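Local coordinates for hypothetical 39.9 kDa protein (Saccharomyces cerevisiae, PDB 2GA8) that acts as an ATP-dependent P-loop kinase that could take part in assembly of the endoplasmic reticulum membrane, at residues T229-G241 and P251-V263. Residues are numbered along the deposited sequence; the frame is centred on the assembly and turned at random.
Sequences TFSQTIPDIFVPG and PDQYCISKFTRIV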
ATOM      1  N   THR A 229      -8.738  23.100  -0.744  1.00 16.92           N
ATOM      2  CA  THR A 229      -9.295  22.202  -1.749  1.00 16.46           C
ATOM      3  C   THR A 229      -9.688  20.790  -1.315  1.00 16.21           C
ATOM      4  O   THR A 229      -9.798  19.893  -2.157  1.00 16.35           O
ATOM      5  CB  THR A 229      -8.339  22.103  -2.955  1.00 16.56           C
ATOM      6  OG1 THR A 229      -7.033  21.725  -2.501  1.00 14.50           O
ATOM      7  CG2 THR A 229      -8.251  23.450  -3.670  1.00 18.10           C
ATOM      8  N   PHE A 230      -9.889  20.588  -0.019  1.00 14.13           N
ATOM      9  CA  PHE A 230     -10.319  19.291   0.482  1.00 13.97           C
ATOM     10  C   PHE A 230     -11.737  19.123  -0.054  1.00 14.80           C
ATOM     11  O   PHE A 230     -12.458  20.113  -0.225  1.00 13.88           O
ATOM     12  CB  PHE A 230     -10.336  19.281   2.013  1.00 13.67           C
ATOM     13  CG  PHE A 230      -8.971  19.254   2.643  1.00 13.59           C
ATOM     14  CD1 PHE A 230      -8.127  18.157   2.466  1.00 11.23           C
ATOM     15  CD2 PHE A 230      -8.543  20.308   3.451  1.00 11.84           C
ATOM     16  CE1 PHE A 230      -6.879  18.108   3.087  1.00 11.68           C
ATOM     17  CE2 PHE A 230      -7.298  20.267   4.077  1.00 12.31           C
ATOM     18  CZ  PHE A 230      -6.463  19.165   3.897  1.00 11.54           C
ATOM     19  N   SER A 231     -12.142  17.886  -0.320  1.00 14.56           N
ATOM     20  CA  SER A 231     -13.474  17.636  -0.861  1.00 16.87           C
ATOM     21  C   SER A 231     -14.343  16.713  -0.010  1.00 16.86           C
ATOM     22  O   SER A 231     -13.904  15.649   0.429  1.00 16.00           O
ATOM     23  CB  SER A 231     -13.364  17.052  -2.270  1.00 17.01           C
ATOM     24  OG  SER A 231     -14.648  16.748  -2.787  1.00 16.73           O
ATOM     25  N   GLN A 232     -15.588  17.125   0.203  1.00 16.43           N
ATOM     26  CA  GLN A 232     -16.528  16.337   0.988  1.00 16.94           C
ATOM     27  C   GLN A 232     -16.943  15.065   0.240  1.00 15.59           C
ATOM     28  O   GLN A 232     -17.506  14.149   0.833  1.00 17.56           O
ATOM     29  CB  GLN A 232     -17.771  17.181   1.296  1.00 22.28           C
ATOM     30  CG  GLN A 232     -18.710  16.575   2.324  1.00 30.65           C
ATOM     31  CD  GLN A 232     -18.035  16.350   3.667  1.00 34.09           C
ATOM     32  OE1 GLN A 232     -17.381  17.246   4.203  1.00 37.69           O
ATOM     33  NE2 GLN A 232     -18.197  15.153   4.219  1.00 37.72           N
ATOM     34  N   THR A 233     -16.652  15.003  -1.054  1.00 14.90           N
ATOM     35  CA  THR A 233     -17.037  13.844  -1.863  1.00 16.57           C
ATOM     36  C   THR A 233     -16.150  12.614  -1.713  1.00 16.53           C
ATOM     37  O   THR A 233     -16.499  11.542  -2.202  1.00 16.65           O
ATOM     38  CB  THR A 233     -17.068  14.188  -3.358  1.00 18.10           C
ATOM     39  OG1 THR A 233     -15.740  14.492  -3.802  1.00 19.88           O
ATOM     40  CG2 THR A 233     -17.978  15.378  -3.609  1.00 19.20           C
ATOM     41  N   ILE A 234     -15.015  12.766  -1.040  1.00 14.55           N
ATOM     42  CA  ILE A 234     -14.072  11.664  -0.852  1.00 15.26           C
ATOM     43  C   ILE A 234     -14.357  10.906   0.442  1.00 15.45           C
ATOM     44  O   ILE A 234     -14.239  11.458   1.530  1.00 17.16           O
ATOM     45  CB  ILE A 234     -12.617  12.203  -0.839  1.00 14.34           C
ATOM     46  CG1 ILE A 234     -12.333  12.943  -2.150  1.00 15.78           C
ATOM     47  CG2 ILE A 234     -11.625  11.057  -0.636  1.00 16.77           C
ATOM     48  CD1 ILE A 234     -12.335  12.054  -3.393  1.00 16.32           C
ATOM     49  N   PRO A 235     -14.729   9.619   0.336  1.00 15.27           N
ATOM     50  CA  PRO A 235     -15.032   8.815   1.522  1.00 16.78           C
ATOM     51  C   PRO A 235     -13.788   8.282   2.212  1.00 16.00           C
ATOM     52  O   PRO A 235     -12.695   8.323   1.652  1.00 17.58           O
ATOM     53  CB  PRO A 235     -15.875   7.689   0.950  1.00 16.41           C
ATOM     54  CG  PRO A 235     -15.146   7.405  -0.343  1.00 17.46           C
ATOM     55  CD  PRO A 235     -14.862   8.810  -0.891  1.00 16.76           C
ATOM     56  N   ASP A 236     -13.960   7.789   3.434  1.00 16.60           N
ATOM     57  CA  ASP A 236     -12.847   7.207   4.171  1.00 16.09           C
ATOM     58  C   ASP A 236     -12.603   5.823   3.586  1.00 16.94           C
ATOM     59  O   ASP A 236     -13.546   5.075   3.337  1.00 17.25           O
ATOM     60  CB  ASP A 236     -13.177   7.058   5.663  1.00 17.23           C
ATOM     61  CG  ASP A 236     -13.154   8.380   6.410  1.00 20.77           C
ATOM     62  OD1 ASP A 236     -12.641   9.374   5.860  1.00 20.44           O
ATOM     63  OD2 ASP A 236     -13.637   8.416   7.563  1.00 22.24           O
ATOM     64  N   ILE A 237     -11.338   5.493   3.362  1.00 16.27           N
ATOM     65  CA  ILE A 237     -10.974   4.189   2.823  1.00 15.22           C
ATOM     66  C   ILE A 237     -10.104   3.515   3.869  1.00 15.66           C
ATOM     67  O   ILE A 237      -9.071   4.057   4.257  1.00 16.26           O
ATOM     68  CB  ILE A 237     -10.172   4.330   1.518  1.00 13.91           C
ATOM     69  CG1 ILE A 237     -11.009   5.069   0.477  1.00 14.38           C
ATOM     70  CG2 ILE A 237      -9.772   2.948   0.998  1.00 14.55           C
ATOM     71  CD1 ILE A 237     -10.224   5.484  -0.752  1.00 13.58           C
ATOM     72  N   PHE A 238     -10.529   2.344   4.329  1.00 15.90           N
ATOM     73  CA  PHE A 238      -9.788   1.594   5.337  1.00 16.17           C
ATOM     74  C   PHE A 238      -9.053   0.424   4.708  1.00 14.37           C
ATOM     75  O   PHE A 238      -9.645  -0.381   3.997  1.00 15.45           O
ATOM     76  CB  PHE A 238     -10.748   1.092   6.412  1.00 19.12           C
ATOM     77  CG  PHE A 238     -11.368   2.196   7.207  1.00 20.59           C
ATOM     78  CD1 PHE A 238     -10.696   2.747   8.289  1.00 22.82           C
ATOM     79  CD2 PHE A 238     -12.599   2.730   6.834  1.00 23.60           C
ATOM     80  CE1 PHE A 238     -11.238   3.822   8.991  1.00 24.51           C
ATOM     81  CE2 PHE A 238     -13.149   3.805   7.531  1.00 23.48           C
ATOM     82  CZ  PHE A 238     -12.468   4.350   8.606  1.00 24.28           C
ATOM     83  N   VAL A 239      -7.758   0.340   4.976  1.00 15.15           N
ATOM     84  CA  VAL A 239      -6.954  -0.729   4.409  1.00 15.76           C
ATOM     85  C   VAL A 239      -6.373  -1.613   5.503  1.00 15.58           C
ATOM     86  O   VAL A 239      -6.017  -1.139   6.585  1.00 16.59           O
ATOM     87  CB  VAL A 239      -5.821  -0.156   3.517  1.00 18.13           C
ATOM     88  CG1 VAL A 239      -6.421   0.734   2.431  1.00 18.70           C
ATOM     89  CG2 VAL A 239      -4.842   0.635   4.346  1.00 21.96           C
ATOM     90  N   PRO A 240      -6.278  -2.922   5.232  1.00 15.12           N
ATOM     91  CA  PRO A 240      -5.740  -3.874   6.205  1.00 14.87           C
ATOM     92  C   PRO A 240      -4.275  -3.649   6.546  1.00 15.66           C
ATOM     93  O   PRO A 240      -3.525  -3.031   5.787  1.00 13.40           O
ATOM     94  CB  PRO A 240      -5.978  -5.221   5.532  1.00 14.40           C
ATOM     95  CG  PRO A 240      -5.816  -4.885   4.073  1.00 13.42           C
ATOM     96  CD  PRO A 240      -6.600  -3.595   3.961  1.00 15.97           C
ATOM     97  N   GLY A 241      -3.882  -4.164   7.706  1.00 16.27           N
ATOM     98  CA  GLY A 241      -2.510  -4.055   8.157  1.00 19.38           C
ATOM     99  C   GLY A 241      -2.070  -5.460   8.511  1.00 21.09           C
ATOM    100  O   GLY A 241      -2.872  -6.389   8.446  1.00 23.98           O
ATOM    101  N   PRO A 251      -7.860  -6.073   9.945  1.00 31.45           N
ATOM    102  CA  PRO A 251      -8.693  -5.009   9.376  1.00 30.40           C
ATOM    103  C   PRO A 251      -8.444  -3.561   9.777  1.00 30.17           C
ATOM    104  O   PRO A 251      -7.933  -3.260  10.858  1.00 27.92           O
ATOM    105  CB  PRO A 251     -10.106  -5.458   9.740  1.00 31.26           C
ATOM    106  CG  PRO A 251      -9.899  -6.112  11.062  1.00 32.13           C
ATOM    107  CD  PRO A 251      -8.669  -6.956  10.805  1.00 31.75           C
ATOM    108  N   ASP A 252      -8.830  -2.675   8.864  1.00 29.37           N
ATOM    109  CA  ASP A 252      -8.744  -1.227   9.016  1.00 29.39           C
ATOM    110  C   ASP A 252      -7.608  -0.665   9.866  1.00 28.61           C
ATOM    111  O   ASP A 252      -7.854   0.054  10.834  1.00 29.82           O
ATOM    112  CB  ASP A 252     -10.075  -0.709   9.562  1.00 31.81           C
ATOM    113  CG  ASP A 252     -11.263  -1.442   8.979  1.00 32.14           C
ATOM    114  OD1 ASP A 252     -11.279  -1.674   7.751  1.00 34.68           O
ATOM    115  OD2 ASP A 252     -12.186  -1.786   9.748  1.00 34.50           O
ATOM    116  N   GLN A 253      -6.369  -0.965   9.497  1.00 24.16           N
ATOM    117  CA  GLN A 253      -5.222  -0.463  10.247  1.00 23.98           C
ATOM    118  C   GLN A 253      -4.784   0.901   9.742  1.00 22.69           C
ATOM    119  O   GLN A 253      -4.138   1.666  10.461  1.00 22.87           O
ATOM    120  CB  GLN A 253      -4.056  -1.449  10.152  1.00 25.80           C
ATOM    121  CG  GLN A 253      -4.337  -2.763  10.844  1.00 30.57           C
ATOM    122  CD  GLN A 253      -4.468  -2.605  12.348  1.00 32.01           C
ATOM    123  OE1 GLN A 253      -5.192  -3.354  13.001  1.00 36.53           O
ATOM    124  NE2 GLN A 253      -3.755  -1.634  12.906  1.00 34.74           N
ATOM    125  N   TYR A 254      -5.138   1.209   8.500  1.00 19.65           N
ATOM    126  CA  TYR A 254      -4.772   2.486   7.918  1.00 18.42           C
ATOM    127  C   TYR A 254      -5.991   3.115   7.268  1.00 18.14           C
ATOM    128  O   TYR A 254      -6.694   2.468   6.496  1.00 19.28           O
ATOM    129  CB  TYR A 254      -3.665   2.291   6.881  1.00 19.10           C
ATOM    130  CG  TYR A 254      -2.471   1.539   7.422  1.00 22.58           C
ATOM    131  CD1 TYR A 254      -1.483   2.194   8.155  1.00 23.67           C
ATOM    132  CD2 TYR A 254      -2.355   0.160   7.239  1.00 20.54           C
ATOM    133  CE1 TYR A 254      -0.405   1.491   8.693  1.00 25.14           C
ATOM    134  CE2 TYR A 254      -1.291  -0.547   7.772  1.00 22.68           C
ATOM    135  CZ  TYR A 254      -0.319   0.122   8.498  1.00 24.36           C
ATOM    136  OH  TYR A 254       0.735  -0.582   9.031  1.00 26.29           O
ATOM    137  N   CYS A 255      -6.254   4.370   7.606  1.00 15.45           N
ATOM    138  CA  CYS A 255      -7.381   5.073   7.023  1.00 15.56           C
ATOM    139  C   CYS A 255      -6.906   6.161   6.079  1.00 13.67           C
ATOM    140  O   CYS A 255      -6.069   6.991   6.441  1.00 13.82           O
ATOM    141  CB  CYS A 255      -8.251   5.728   8.093  1.00 17.31           C
ATOM    142  SG  CYS A 255      -9.563   6.746   7.352  1.00 21.93           S
ATOM    143  N   ILE A 256      -7.434   6.141   4.863  1.00 12.61           N
ATOM    144  CA  ILE A 256      -7.113   7.154   3.873  1.00 13.02           C
ATOM    145  C   ILE A 256      -8.408   7.946   3.757  1.00 12.72           C
ATOM    146  O   ILE A 256      -9.404   7.441   3.238  1.00 13.58           O
ATOM    147  CB  ILE A 256      -6.765   6.523   2.512  1.00 12.00           C
ATOM    148  CG1 ILE A 256      -5.509   5.664   2.653  1.00 12.46           C
ATOM    149  CG2 ILE A 256      -6.552   7.609   1.469  1.00 12.11           C
ATOM    150  CD1 ILE A 256      -5.198   4.833   1.428  1.00 13.42           C
ATOM    151  N   SER A 257      -8.394   9.181   4.252  1.00 12.08           N
ATOM    152  CA  SER A 257      -9.588  10.025   4.238  1.00 12.48           C
ATOM    153  C   SER A 257      -9.511  11.168   3.238  1.00 12.70           C
ATOM    154  O   SER A 257      -8.544  11.294   2.487  1.00 11.29           O
ATOM    155  CB  SER A 257      -9.813  10.630   5.625  1.00 14.01           C
ATOM    156  OG  SER A 257      -8.849  11.643   5.877  1.00 14.21           O
ATOM    157  N   LYS A 258     -10.536  12.015   3.251  1.00 12.95           N
ATOM    158  CA  LYS A 258     -10.572  13.169   2.361  1.00 13.86           C
ATOM    159  C   LYS A 258      -9.372  14.075   2.647  1.00 14.57           C
ATOM    160  O   LYS A 258      -8.953  14.848   1.790  1.00 15.39           O
ATOM    161  CB  LYS A 258     -11.868  13.965   2.558  1.00 14.65           C
ATOM    162  CG  LYS A 258     -12.043  14.538   3.968  1.00 15.85           C
ATOM    163  CD  LYS A 258     -13.276  15.442   4.077  1.00 17.36           C
ATOM    164  CE  LYS A 258     -14.570  14.669   3.844  1.00 16.10           C
ATOM    165  NZ  LYS A 258     -14.799  13.611   4.867  1.00 17.40           N
ATOM    166  N   PHE A 259      -8.811  13.972   3.848  1.00 13.85           N
ATOM    167  CA  PHE A 259      -7.672  14.816   4.207  1.00 14.05           C
ATOM    168  C   PHE A 259      -6.345  14.281   3.700  1.00 12.83           C
ATOM    169  O   PHE A 259      -5.359  15.011   3.645  1.00 12.82           O
ATOM    170  CB  PHE A 259      -7.618  15.008   5.722  1.00 14.38           C
ATOM    171  CG  PHE A 259      -8.806  15.736   6.268  1.00 17.72           C
ATOM    172  CD1 PHE A 259      -9.024  17.070   5.944  1.00 17.21           C
ATOM    173  CD2 PHE A 259      -9.738  15.077   7.061  1.00 18.50           C
ATOM    174  CE1 PHE A 259     -10.158  17.739   6.396  1.00 19.68           C
ATOM    175  CE2 PHE A 259     -10.872  15.734   7.518  1.00 19.61           C
ATOM    176  CZ  PHE A 259     -11.082  17.068   7.183  1.00 19.42           C
ATOM    177  N   THR A 260      -6.324  13.007   3.323  1.00 13.32           N
ATOM    178  CA  THR A 260      -5.104  12.394   2.813  1.00 11.87           C
ATOM    179  C   THR A 260      -4.864  12.845   1.373  1.00 12.00           C
ATOM    180  O   THR A 260      -5.578  12.431   0.458  1.00 13.01           O
ATOM    181  CB  THR A 260      -5.201  10.862   2.836  1.00 12.04           C
ATOM    182  OG1 THR A 260      -5.655  10.426   4.128  1.00 10.73           O
ATOM    183  CG2 THR A 260      -3.844  10.251   2.549  1.00 10.26           C
ATOM    184  N   ARG A 261      -3.851  13.686   1.175  1.00  8.99           N
ATOM    185  CA  ARG A 261      -3.535  14.192  -0.156  1.00  9.65           C
ATOM    186  C   ARG A 261      -2.245  13.581  -0.704  1.00  9.04           C
ATOM    187  O   ARG A 261      -1.865  13.821  -1.848  1.00 10.01           O
ATOM    188  CB  ARG A 261      -3.425  15.719  -0.111  1.00 12.02           C
ATOM    189  CG  ARG A 261      -4.653  16.399   0.490  1.00 11.98           C
ATOM    190  CD  ARG A 261      -5.913  16.180  -0.357  1.00 11.95           C
ATOM    191  NE  ARG A 261      -5.943  17.035  -1.543  1.00 12.98           N
ATOM    192  CZ  ARG A 261      -6.258  18.331  -1.528  1.00 13.23           C
ATOM    193  NH1 ARG A 261      -6.585  18.926  -0.386  1.00 12.65           N
ATOM    194  NH2 ARG A 261      -6.218  19.039  -2.650  1.00 15.62           N
ATOM    195  N   ILE A 262      -1.578  12.797   0.136  1.00 10.52           N
ATOM    196  CA  ILE A 262      -0.339  12.126  -0.230  1.00 11.42           C
ATOM    197  C   ILE A 262      -0.430  10.703   0.310  1.00 11.80           C
ATOM    198  O   ILE A 262      -0.651  10.500   1.504  1.00 10.08           O
ATOM    199  CB  ILE A 262       0.885  12.835   0.399  1.00 11.46           C
ATOM    200  CG1 ILE A 262       1.058  14.219  -0.225  1.00 11.92           C
ATOM    201  CG2 ILE A 262       2.143  12.000   0.204  1.00 11.51           C
ATOM    202  CD1 ILE A 262       2.020  15.105   0.525  1.00 15.95           C
ATOM    203  N   VAL A 263      -0.290   9.720  -0.574  1.00 10.97           N
ATOM    204  CA  VAL A 263      -0.357   8.322  -0.171  1.00 10.84           C
ATOM    205  C   VAL A 263       0.983   7.694  -0.506  1.00 10.82           C
ATOM    206  O   VAL A 263       1.422   7.709  -1.658  1.00 10.14           O
ATOM    207  CB  VAL A 263      -1.485   7.557  -0.915  1.00 10.86           C
ATOM    208  CG1 VAL A 263      -1.495   6.091  -0.487  1.00 12.36           C
ATOM    209  CG2 VAL A 263      -2.824   8.197  -0.618  1.00 12.72           C
TER
HETATM  210  O   HOH W   1     -13.323  11.307   4.067  1.00 20.12           O
HETATM  211  O   HOH W   2     -10.109   8.690   0.839  1.00 12.67           O
HETATM  212  O   HOH W   3     -12.893  12.041   7.339  1.00 32.15           O
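R261 bends at chi2 (-64°) and again at chi3, and T229 sets OG1 between its own backbone N and carbonyl carbon (chi1 54°), which brings the guanidinium and the hydroxyl together beyond the open end of an antiparallel β-hairpin, where both chains have left the sheet. R261 NH2 donates almost straight to T229 OG1 over 2.8 Å, with the oxygen in the guanidinium plane, while NE bonds to Y23 O and NH1 to L226 O; T229 OG1 also bonds back to helix 222-227. A leucine in place of R261 would probably cost T229 OG1 its guanidinium donor and Y23 O and L226 O their N-H partners from this side chain, weakening the tie between this corner and the end of that helix. Next to it, F259 turns its edge onto the F230 ring as a T-shaped pair, planes 71° apart, with F259 CD1 over the middle of the F230 ring, 3.6 Å above its plane.

The hairpin itself pairs strand 237-243 with the outermost strand 248-256 of the mixed sheet. I237 and I256 exchange backbone bonds, and V239 O accepts from both Q253 N and Y254 N, a classic β bulge. I237, V239 and I256 pack against helix 192-206; on the other face, C255 SG, which lies next to a mercury ion, approaches the F238 ring obliquely, 4.2 Å from its centroid. V239 CG2 presses on Y254 CB at 3.2 Å, and the tyrosine side chain lies near the probable ATP-binding loop. Where the strands part, K258 curls over S231 O, its CB 3.4 Å from that oxygen. A water bridges the fork, donating to I234 O and D236 OD1 and accepting from K258 N and, at 2.9 Å, from K258 NZ.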